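Glyoxalase/bleomycin resistance protein/dioxygenase (Catenulispora acidiphila, PDB 4N04) is of unproven function but belongs to the glyoxalase/bleomycin resistance/dioxygenase superfamily, whose members include dioxygenases and antibiotic-binding proteins. Local coordinates at residues A19-Y24 against A30-Y35; E40-W43 against R49-Y52; T100-D103 against S107-A110; A87-E90 against V96-V99. The protein carries 1 engineered substitution. All blocks are in the same frame, centred on the assembly; numbering follows the deposited sequence.

Contact 1: residues A19-Y24 against A30-Y35; sequences AALAWY and AEPTFY
Leu21 meets the ring of Tyr35 at its edge, near the ring plane. The methyl CD2 of Leu21 lies 4.0 Å from CE1 and 3.8 Å from OH of Tyr35, and the two side chains approach from opposite directions. The hydroxyl end of the tyrosine, not its CB, does the touching. Within the helix, Trp23 CE3 sits over the centre of one face of the Tyr24 ring, 3.5 Å above its plane.

The other methyl of Leu21, CD1, touches CG of Pro32 at 3.5 Å, the two side chains crossing at about a right angle. With CG anti to the backbone nitrogen (chi1 174°), the forked end of Leu21 is carried out from the helix so that its methyls meet proline and tyrosine. No hydrogen bond joins the two segments; this surface contact is small and apolar, burying 128 Å² in all.

Helix 17-28 thus packs against the chain leading into strand 34-37, one of the two edge strands of its sheet. Leu21, Tyr24 and Pro32 all touch Trp43 on the adjacent strand 40-46, and Ala30 O accepts a hydrogen bond from Trp43 NE1. Thr33 and Phe34 form a classic beta bulge opposite Val42 of that strand.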
loop_
_atom_site.group_PDB
_atom_site.type_symbol
_atom_site.label_atom_id
_atom_site.label_comp_id
_atom_site.label_asym_id
_atom_site.label_seq_id
_atom_site.Cartn_x
_atom_site.Cartn_y
_atom_site.Cartn_z
ATOM N N ALA A 19 -0.322 9.503 10.700
ATOM C CA ALA A 19 0.405 9.781 9.458
ATOM C C ALA A 19 0.250 8.621 8.483
ATOM O O ALA A 19 0.013 8.813 7.288
ATOM C CB ALA A 19 1.864 10.042 9.733
ATOM N N ALA A 20 0.368 7.410 9.008
ATOM C CA ALA A 20 0.303 6.218 8.175
ATOM C C ALA A 20 -1.095 6.035 7.580
ATOM O O ALA A 20 -1.243 5.718 6.394
ATOM C CB ALA A 20 0.735 4.974 8.969
ATOM N N LEU A 21 -2.115 6.227 8.407
ATOM C CA LEU A 21 -3.487 6.090 7.954
ATOM C C LEU A 21 -3.776 7.085 6.833
ATOM O O LEU A 21 -4.380 6.724 5.819
ATOM C CB LEU A 21 -4.452 6.297 9.119
ATOM C CG LEU A 21 -5.951 6.343 8.818
ATOM C CD1 LEU A 21 -6.412 5.099 8.080
ATOM C CD2 LEU A 21 -6.715 6.494 10.129
ATOM N N ALA A 22 -3.330 8.326 7.014
ATOM C CA ALA A 22 -3.520 9.355 6.007
ATOM C C ALA A 22 -2.876 8.923 4.691
ATOM O O ALA A 22 -3.521 8.913 3.631
ATOM C CB ALA A 22 -2.926 10.662 6.481
ATOM N N TRP A 23 -1.602 8.546 4.775
ATOM C CA TRP A 23 -0.832 8.156 3.605
ATOM C C TRP A 23 -1.437 6.958 2.879
ATOM O O TRP A 23 -1.637 7.007 1.669
ATOM C CB TRP A 23 0.618 7.882 3.987
ATOM C CG TRP A 23 1.503 7.668 2.809
ATOM C CD1 TRP A 23 2.170 8.625 2.103
ATOM C CD2 TRP A 23 1.820 6.416 2.189
ATOM N NE1 TRP A 23 2.879 8.048 1.079
ATOM C CE2 TRP A 23 2.687 6.692 1.114
ATOM C CE3 TRP A 23 1.455 5.088 2.438
ATOM C CZ2 TRP A 23 3.193 5.690 0.289
ATOM C CZ3 TRP A 23 1.960 4.094 1.613
ATOM C CH2 TRP A 23 2.814 4.404 0.553
ATOM N N TYR A 24 -1.745 5.887 3.598
ATOM C CA TYR A 24 -2.325 4.718 2.942
ATOM C C TYR A 24 -3.692 5.022 2.327
ATOM O O TYR A 24 -4.062 4.453 1.296
ATOM C CB TYR A 24 -2.390 3.515 3.898
ATOM C CG TYR A 24 -1.051 2.818 4.069
ATOM C CD1 TYR A 24 -0.684 1.759 3.241
ATOM C CD2 TYR A 24 -0.151 3.240 5.035
ATOM C CE1 TYR A 24 0.546 1.127 3.379
ATOM C CE2 TYR A 24 1.060 2.638 5.188
ATOM C CZ TYR A 24 1.420 1.573 4.357
ATOM O OH TYR A 24 2.639 0.968 4.519
ATOM N N ALA A 30 -9.078 4.809 -0.863
ATOM C CA ALA A 30 -10.240 4.274 -0.181
ATOM C C ALA A 30 -10.029 4.429 1.302
ATOM O O ALA A 30 -8.911 4.630 1.766
ATOM C CB ALA A 30 -10.461 2.819 -0.536
ATOM N N GLU A 31 -11.126 4.358 2.036
ATOM C CA GLU A 31 -11.108 4.431 3.482
ATOM C C GLU A 31 -10.954 3.016 3.978
ATOM O O GLU A 31 -11.312 2.070 3.267
ATOM C CB GLU A 31 -12.441 5.006 3.976
ATOM C CG GLU A 31 -12.626 6.471 3.654
ATOM C CD GLU A 31 -12.028 7.361 4.720
ATOM O OE1 GLU A 31 -11.759 6.844 5.829
ATOM O OE2 GLU A 31 -11.832 8.568 4.449
ATOM N N PRO A 32 -10.412 2.858 5.187
ATOM C CA PRO A 32 -10.293 1.531 5.786
ATOM C C PRO A 32 -11.635 0.814 5.759
ATOM O O PRO A 32 -12.658 1.442 6.021
ATOM C CB PRO A 32 -9.899 1.849 7.222
ATOM C CG PRO A 32 -9.125 3.103 7.106
ATOM C CD PRO A 32 -9.739 3.890 5.989
ATOM N N THR A 33 -11.640 -0.470 5.425
ATOM C CA THR A 33 -12.858 -1.266 5.526
ATOM C C THR A 33 -13.346 -1.394 6.985
ATOM O O THR A 33 -14.543 -1.408 7.236
ATOM C CB THR A 33 -12.664 -2.650 4.899
ATOM O OG1 THR A 33 -12.252 -2.500 3.532
ATOM C CG2 THR A 33 -13.946 -3.461 4.961
ATOM N N PHE A 34 -12.421 -1.482 7.936
ATOM C CA PHE A 34 -12.755 -1.446 9.360
ATOM C C PHE A 34 -11.533 -1.232 10.234
ATOM O O PHE A 34 -10.400 -1.418 9.780
ATOM C CB PHE A 34 -13.500 -2.707 9.814
ATOM C CG PHE A 34 -12.756 -3.992 9.579
ATOM C CD1 PHE A 34 -12.113 -4.640 10.634
ATOM C CD2 PHE A 34 -12.737 -4.582 8.316
ATOM C CE1 PHE A 34 -11.437 -5.848 10.428
ATOM C CE2 PHE A 34 -12.069 -5.788 8.098
ATOM C CZ PHE A 34 -11.412 -6.422 9.158
ATOM N N TYR A 35 -11.773 -0.842 11.487
ATOM C CA TYR A 35 -10.711 -0.707 12.483
ATOM C C TYR A 35 -10.859 -1.748 13.589
ATOM O O TYR A 35 -11.682 -1.591 14.475
ATOM C CB TYR A 35 -10.714 0.678 13.129
ATOM C CG TYR A 35 -10.573 1.841 12.185
ATOM C CD1 TYR A 35 -9.399 2.575 12.130
ATOM C CD2 TYR A 35 -11.618 2.213 11.357
ATOM C CE1 TYR A 35 -9.266 3.649 11.272
ATOM C CE2 TYR A 35 -11.497 3.280 10.490
ATOM C CZ TYR A 35 -10.324 3.999 10.455
ATOM O OH TYR A 35 -10.219 5.067 9.590
#

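Contact 2: residues E40-W43 against R49-Y52; sequences EAVW and RLLY
Trp43 and Leu51 grip each other by two backbone hydrogen bonds. Trp43 N donates to Leu51 O over 2.7 Å, almost straight at 176°, and Leu51 N returns a bond of 2.9 Å to Trp43 O. They are a hydrogen-bonded pair of an antiparallel hairpin; Val42 and Tyr52 make the adjoining non-hydrogen-bonded pair.

The indole of Trp43 turns an edge to Leu51 O, with CE3 3.6 Å from that oxygen. On the face bearing Val42 and Tyr52, the two valine methyls divide the packing: CG2 lies 3.8 Å from Tyr52 CB, while CG1 lies 3.9 Å from Leu50 CD2. Glu40 runs alongside Tyr52, its OE2 3.9 Å from CD1 and the carboxylate turned 44° from the ring plane. The same OE2 is hydrogen-bonded to the amine N of a bound 2-[N-cyclohexylamino]ethane sulfonic acid, probably from the crystallisation liquor.

Strands 40-46 and 49-55 are the two inner strands of a four-stranded mixed sheet, between 34-37 and 8-14. Helix 17-28 packs on the sheet face that bears Trp43 and Leu51, touching Trp43 through Leu21, Tyr24 and Leu28, whereas Phe9 of strand 8-14 touches Val42, Leu50 and Tyr52.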
loop_
_atom_site.group_PDB
_atom_site.type_symbol
_atom_site.label_atom_id
_atom_site.label_comp_id
_atom_site.label_asym_id
_atom_site.label_seq_id
_atom_site.Cartn_x
_atom_site.Cartn_y
_atom_site.Cartn_z
ATOM N N GLU A 40 -5.161 0.454 14.454
ATOM C CA GLU A 40 -5.173 -0.611 13.467
ATOM C C GLU A 40 -6.248 -0.379 12.429
ATOM O O GLU A 40 -7.409 -0.167 12.757
ATOM C CB GLU A 40 -5.433 -1.951 14.127
ATOM C CG GLU A 40 -4.291 -2.895 13.992
ATOM C CD GLU A 40 -4.689 -4.333 14.203
ATOM O OE1 GLU A 40 -4.622 -4.803 15.362
ATOM O OE2 GLU A 40 -5.061 -4.986 13.202
ATOM N N ALA A 41 -5.856 -0.437 11.165
ATOM C CA ALA A 41 -6.786 -0.227 10.076
ATOM C C ALA A 41 -6.579 -1.307 9.021
ATOM O O ALA A 41 -5.444 -1.621 8.655
ATOM C CB ALA A 41 -6.584 1.154 9.482
ATOM N N VAL A 42 -7.684 -1.869 8.546
ATOM C CA VAL A 42 -7.692 -2.932 7.556
ATOM C C VAL A 42 -8.389 -2.456 6.283
ATOM O O VAL A 42 -9.479 -1.890 6.346
ATOM C CB VAL A 42 -8.474 -4.146 8.080
ATOM C CG1 VAL A 42 -8.560 -5.237 7.030
ATOM C CG2 VAL A 42 -7.855 -4.669 9.355
ATOM N N TRP A 43 -7.754 -2.661 5.133
ATOM C CA TRP A 43 -8.397 -2.421 3.848
ATOM C C TRP A 43 -8.649 -3.749 3.176
ATOM O O TRP A 43 -7.732 -4.562 3.026
ATOM C CB TRP A 43 -7.515 -1.611 2.907
ATOM C CG TRP A 43 -7.398 -0.171 3.205
ATOM C CD1 TRP A 43 -8.033 0.846 2.565
ATOM C CD2 TRP A 43 -6.559 0.436 4.189
ATOM N NE1 TRP A 43 -7.653 2.052 3.092
ATOM C CE2 TRP A 43 -6.751 1.830 4.097
ATOM C CE3 TRP A 43 -5.669 -0.061 5.147
ATOM C CZ2 TRP A 43 -6.085 2.734 4.920
ATOM C CZ3 TRP A 43 -5.010 0.836 5.969
ATOM C CH2 TRP A 43 -5.218 2.218 5.850
ATOM N N ARG A 49 -8.042 -10.738 -0.103
ATOM C CA ARG A 49 -6.782 -10.006 -0.187
ATOM C C ARG A 49 -6.908 -8.689 0.547
ATOM O O ARG A 49 -7.508 -7.741 0.033
ATOM C CB ARG A 49 -6.414 -9.718 -1.637
ATOM C CG ARG A 49 -5.867 -10.893 -2.402
ATOM C CD ARG A 49 -6.948 -11.757 -2.949
ATOM N NE ARG A 49 -7.747 -11.084 -3.959
ATOM C CZ ARG A 49 -8.087 -11.647 -5.111
ATOM N NH1 ARG A 49 -7.678 -12.877 -5.389
ATOM N NH2 ARG A 49 -8.817 -10.982 -5.982
ATOM N N LEU A 50 -6.341 -8.622 1.743
ATOM C CA LEU A 50 -6.494 -7.437 2.572
ATOM C C LEU A 50 -5.142 -6.912 3.007
ATOM O O LEU A 50 -4.173 -7.661 3.092
ATOM C CB LEU A 50 -7.357 -7.734 3.800
ATOM C CG LEU A 50 -8.705 -8.410 3.530
ATOM C CD1 LEU A 50 -8.578 -9.926 3.569
ATOM C CD2 LEU A 50 -9.759 -7.941 4.513
ATOM N N LEU A 51 -5.089 -5.616 3.273
ATOM C CA LEU A 51 -3.883 -4.970 3.749
ATOM C C LEU A 51 -4.221 -4.305 5.069
ATOM O O LEU A 51 -5.263 -3.652 5.184
ATOM C CB LEU A 51 -3.433 -3.909 2.745
ATOM C CG LEU A 51 -2.322 -2.947 3.184
ATOM C CD1 LEU A 51 -0.991 -3.675 3.289
ATOM C CD2 LEU A 51 -2.217 -1.760 2.225
ATOM N N TYR A 52 -3.362 -4.469 6.069
ATOM C CA TYR A 52 -3.566 -3.759 7.324
ATOM C C TYR A 52 -2.321 -3.069 7.878
ATOM O O TYR A 52 -1.200 -3.550 7.712
ATOM C CB TYR A 52 -4.213 -4.663 8.384
ATOM C CG TYR A 52 -3.310 -5.719 8.976
ATOM C CD1 TYR A 52 -2.651 -5.502 10.184
ATOM C CD2 TYR A 52 -3.125 -6.942 8.340
ATOM C CE1 TYR A 52 -1.825 -6.476 10.740
ATOM C CE2 TYR A 52 -2.309 -7.925 8.891
ATOM C CZ TYR A 52 -1.659 -7.688 10.086
ATOM O OH TYR A 52 -0.838 -8.659 10.625
#

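Contact 3: residues T100-D103 against S107-A110; sequences TYLD and SEIA
Asp103 and Ser107 close a beta hairpin whose arms, strands 97-102 and 108-113, belong to the second four-stranded sheet of this vicinal oxygen chelate (VOC) family protein. Backbone bonds set the register. Tyr101 N donates to Ile109 O at 2.8 Å, and Ile109 N answers to Tyr101 O; Asp103 N then bonds Ser107 O at 3.0 Å. Between them Leu102 CA offers a CA-H...O contact to Ser107 O.

Side-chain polar bonds secure the turn. Asp103 CG sits between its own backbone nitrogen and carbonyl carbon (chi1 80°), which folds the carboxylate back over the turn, where Ser107 N meets OD1 from above the carboxylate plane in a bond of 3.0 Å, bent to 139° at the hydrogen. Weak bonds from Asp105 N and Gly106 N reach the same OD1. Tyr24 on helix 17-28 hydrogen-bonds to OD2, while Ser107 OG is bonded to Ala63 N. Several partners thus fix the rotation of this buried carboxylate.

Apolar contacts differ on the two faces. Leu102 and Glu108 lie side by side, pointing the same way, with Leu102 CD2 3.6 Å from Glu108 CG. Thr100 CG2 adds a looser contact with Glu108 CB at 4.1 Å. On the other face Tyr101 CB and Ile109 CB pack at 4.4 Å. The Tyr101 ring itself packs on Leu27 and Leu76, on two different helices, and separately turns its edge to Ile109 O.

One water links the two side chains of the turn, donating to Asp103 OD2 at 2.8 Å and accepting from Ser107 OG at 2.8 Å.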
loop_
_atom_site.group_PDB
_atom_site.type_symbol
_atom_site.label_atom_id
_atom_site.label_comp_id
_atom_site.label_asym_id
_atom_site.label_seq_id
_atom_site.Cartn_x
_atom_site.Cartn_y
_atom_site.Cartn_z
ATOM N N THR A 100 7.372 1.651 -7.051
ATOM C CA THR A 100 7.513 1.472 -5.624
ATOM C C THR A 100 7.188 2.725 -4.837
ATOM O O THR A 100 7.706 3.801 -5.115
ATOM C CB THR A 100 8.932 1.027 -5.271
ATOM O OG1 THR A 100 9.247 -0.160 -6.004
ATOM C CG2 THR A 100 9.042 0.743 -3.777
ATOM N N TYR A 101 6.341 2.571 -3.830
ATOM C CA TYR A 101 6.049 3.662 -2.919
ATOM C C TYR A 101 6.742 3.429 -1.594
ATOM O O TYR A 101 6.887 2.287 -1.150
ATOM C CB TYR A 101 4.543 3.772 -2.696
ATOM C CG TYR A 101 3.803 4.232 -3.917
ATOM C CD1 TYR A 101 3.594 5.590 -4.157
ATOM C CD2 TYR A 101 3.328 3.319 -4.852
ATOM C CE1 TYR A 101 2.916 6.025 -5.294
ATOM C CE2 TYR A 101 2.650 3.748 -5.994
ATOM C CZ TYR A 101 2.449 5.100 -6.204
ATOM O OH TYR A 101 1.775 5.527 -7.324
ATOM N N LEU A 102 7.171 4.512 -0.962
ATOM C CA LEU A 102 7.674 4.434 0.396
ATOM C C LEU A 102 6.688 5.111 1.338
ATOM O O LEU A 102 6.385 6.288 1.160
ATOM C CB LEU A 102 9.042 5.099 0.492
ATOM C CG LEU A 102 10.133 4.417 -0.324
ATOM C CD1 LEU A 102 11.419 5.207 -0.276
ATOM C CD2 LEU A 102 10.350 2.983 0.141
ATOM N N ASP A 103 6.186 4.368 2.330
ATOM C CA ASP A 103 5.274 4.933 3.340
ATOM C C ASP A 103 6.047 5.866 4.280
ATOM O O ASP A 103 7.279 5.909 4.210
ATOM C CB ASP A 103 4.446 3.828 4.058
ATOM C CG ASP A 103 5.205 3.096 5.181
ATOM O OD1 ASP A 103 6.355 3.431 5.533
ATOM O OD2 ASP A 103 4.602 2.158 5.747
ATOM N N SER A 107 8.637 1.731 4.732
ATOM C CA SER A 107 8.225 0.453 4.179
ATOM C C SER A 107 7.935 0.608 2.685
ATOM O O SER A 107 7.549 1.688 2.229
ATOM C CB SER A 107 7.005 -0.091 4.907
ATOM O OG SER A 107 7.367 -0.630 6.155
ATOM N N GLU A 108 8.129 -0.474 1.935
ATOM C CA GLU A 108 7.985 -0.462 0.480
ATOM C C GLU A 108 6.677 -1.100 0.041
ATOM O O GLU A 108 6.422 -2.269 0.325
ATOM C CB GLU A 108 9.152 -1.210 -0.174
ATOM C CG GLU A 108 10.514 -0.588 0.097
ATOM C CD GLU A 108 11.692 -1.450 -0.382
ATOM O OE1 GLU A 108 11.456 -2.530 -0.963
ATOM O OE2 GLU A 108 12.862 -1.049 -0.171
ATOM N N ILE A 109 5.848 -0.322 -0.639
ATOM C CA ILE A 109 4.636 -0.854 -1.239
ATOM C C ILE A 109 4.770 -0.779 -2.751
ATOM O O ILE A 109 4.720 0.309 -3.327
ATOM C CB ILE A 109 3.376 -0.042 -0.827
ATOM C CG1 ILE A 109 3.391 0.247 0.669
ATOM C CG2 ILE A 109 2.112 -0.780 -1.222
ATOM C CD1 ILE A 109 3.243 -0.987 1.522
ATOM N N ALA A 110 4.934 -1.928 -3.395
ATOM C CA ALA A 110 5.122 -1.951 -4.841
ATOM C C ALA A 110 3.870 -2.370 -5.606
ATOM O O ALA A 110 3.075 -3.199 -5.143
ATOM C CB ALA A 110 6.307 -2.831 -5.225
HETATM O O HOH W 1 6.060 1.160 7.866
#

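Contact 4: residues A87-E90 against V96-V99; sequences AKQE and VRKV
Glu90 and Lys98 form a hydrogen-bonded pair of an antiparallel hairpin, its strand segments running at 167° to each other. Glu90 N donates to Lys98 O over 2.9 Å at an angle of 173°, and Lys98 N donates back to Glu90 O at 3.0 Å. Gln89 and Val99 face one another as the non-hydrogen-bonded pair.

On the face of Glu90 and Lys98 the two long side chains lie side by side. Lys98 leaves with CG anti to its backbone nitrogen (chi1 177°) and stays extended, bringing NZ within 3.8 Å of Glu90 OE2, a long salt bridge. Glu90 OE1 has its own long one to Lys88 NZ, at 3.7 Å, so the carboxylate stands between two lysines, which would probably favour its charged form. On the face of Gln89 and Val99 the glutamine stem lies alongside the valine, CG 3.7 Å from Val99 CB.

Strand 88-91 is one of the two edge strands of its sheet, and 97-102 is the inner strand next to it. Val99 and the stem of Arg97 touch Leu72 and Leu76 of helix 72-81; the guanidinium of Arg97 makes salt bridges with Asp73 on that helix and Glu113 on strand 108-113.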
loop_
_atom_site.group_PDB
_atom_site.type_symbol
_atom_site.label_atom_id
_atom_site.label_comp_id
_atom_site.label_asym_id
_atom_site.label_seq_id
_atom_site.Cartn_x
_atom_site.Cartn_y
_atom_site.Cartn_z
ATOM N N ALA A 87 8.317 6.359 -5.219
ATOM C CA ALA A 87 9.731 6.510 -4.948
ATOM C C ALA A 87 10.560 6.152 -6.196
ATOM O O ALA A 87 11.547 6.816 -6.519
ATOM C CB ALA A 87 10.123 5.625 -3.782
ATOM N N LYS A 88 10.148 5.102 -6.900
ATOM C CA LYS A 88 10.919 4.583 -8.018
ATOM C C LYS A 88 10.006 3.941 -9.060
ATOM O O LYS A 88 9.021 3.297 -8.695
ATOM C CB LYS A 88 11.922 3.543 -7.513
ATOM C CG LYS A 88 12.858 3.046 -8.588
ATOM C CD LYS A 88 13.654 1.824 -8.165
ATOM C CE LYS A 88 14.753 1.529 -9.216
ATOM N NZ LYS A 88 15.506 0.262 -8.991
ATOM N N GLN A 89 10.335 4.124 -10.343
ATOM C CA GLN A 89 9.692 3.381 -11.435
ATOM C C GLN A 89 10.676 2.562 -12.272
ATOM O O GLN A 89 11.591 3.103 -12.878
ATOM C CB GLN A 89 8.934 4.310 -12.361
ATOM C CG GLN A 89 7.628 4.799 -11.785
ATOM C CD GLN A 89 6.718 5.378 -12.845
ATOM O OE1 GLN A 89 6.571 4.805 -13.933
ATOM N NE2 GLN A 89 6.108 6.524 -12.540
ATOM N N GLU A 90 10.468 1.253 -12.316
ATOM C CA GLU A 90 11.302 0.369 -13.109
ATOM C C GLU A 90 10.480 -0.102 -14.298
ATOM O O GLU A 90 9.389 -0.638 -14.137
ATOM C CB GLU A 90 11.761 -0.838 -12.282
ATOM C CG GLU A 90 12.474 -0.487 -10.986
ATOM C CD GLU A 90 12.965 -1.713 -10.207
ATOM O OE1 GLU A 90 13.815 -2.462 -10.743
ATOM O OE2 GLU A 90 12.505 -1.923 -9.056
ATOM N N VAL A 96 6.660 -4.068 -18.959
ATOM C CA VAL A 96 6.056 -4.273 -17.650
ATOM C C VAL A 96 6.711 -3.392 -16.598
ATOM O O VAL A 96 7.923 -3.439 -16.402
ATOM C CB VAL A 96 6.147 -5.730 -17.194
ATOM C CG1 VAL A 96 6.072 -5.817 -15.669
ATOM C CG2 VAL A 96 5.043 -6.543 -17.842
ATOM N N ARG A 97 5.898 -2.592 -15.925
ATOM C CA ARG A 97 6.401 -1.726 -14.874
ATOM C C ARG A 97 6.229 -2.309 -13.480
ATOM O O ARG A 97 5.291 -3.054 -13.205
ATOM C CB ARG A 97 5.715 -0.363 -14.918
ATOM C CG ARG A 97 6.027 0.462 -16.139
ATOM C CD ARG A 97 5.039 1.599 -16.233
ATOM N NE ARG A 97 3.726 1.111 -16.630
ATOM C CZ ARG A 97 2.606 1.821 -16.542
ATOM N NH1 ARG A 97 2.639 3.053 -16.057
ATOM N NH2 ARG A 97 1.452 1.294 -16.931
ATOM N N LYS A 98 7.165 -1.959 -12.610
ATOM C CA LYS A 98 6.970 -2.060 -11.182
ATOM C C LYS A 98 7.180 -0.652 -10.644
ATOM O O LYS A 98 8.196 -0.025 -10.938
ATOM C CB LYS A 98 7.984 -3.024 -10.567
ATOM C CG LYS A 98 7.905 -3.143 -9.047
ATOM C CD LYS A 98 9.017 -4.038 -8.539
ATOM C CE LYS A 98 9.427 -3.702 -7.115
ATOM N NZ LYS A 98 10.734 -4.339 -6.776
ATOM N N VAL A 99 6.221 -0.127 -9.888
ATOM C CA VAL A 99 6.474 1.148 -9.226
ATOM C C VAL A 99 6.408 1.030 -7.712
ATOM O O VAL A 99 5.519 0.384 -7.152
ATOM C CB VAL A 99 5.628 2.335 -9.792
ATOM C CG1 VAL A 99 4.851 1.923 -11.065
ATOM C CG2 VAL A 99 4.735 2.924 -8.740
HETATM O O HOH W 2 10.044 0.033 -8.871
#

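In the fold
Along the chain the contacts come in the order 1, 2, 4, 3, split between two sheets of matching strand order: 8-14, 49-55, 40-46, 34-37 and 64-69, 108-113, 97-102, 88-91. Contact 2 lies within the first sheet and contact 1, about 8 Å away between centres, packs helix 17-28 beside it; contacts 3 and 4, about 11 Å apart, share strand 97-102 in the second. This is the repeated beta-alpha-beta-beta-beta arrangement of the VOC fold. Contacts 2 and 4 lie about 23 Å apart, on opposite sides of the chain's centre. Contact 1 meets contact 3 where Trp23 packs on Leu102 and Asp103, beside the Tyr24–Asp103 bond, so helix 17-28 ties the halves together.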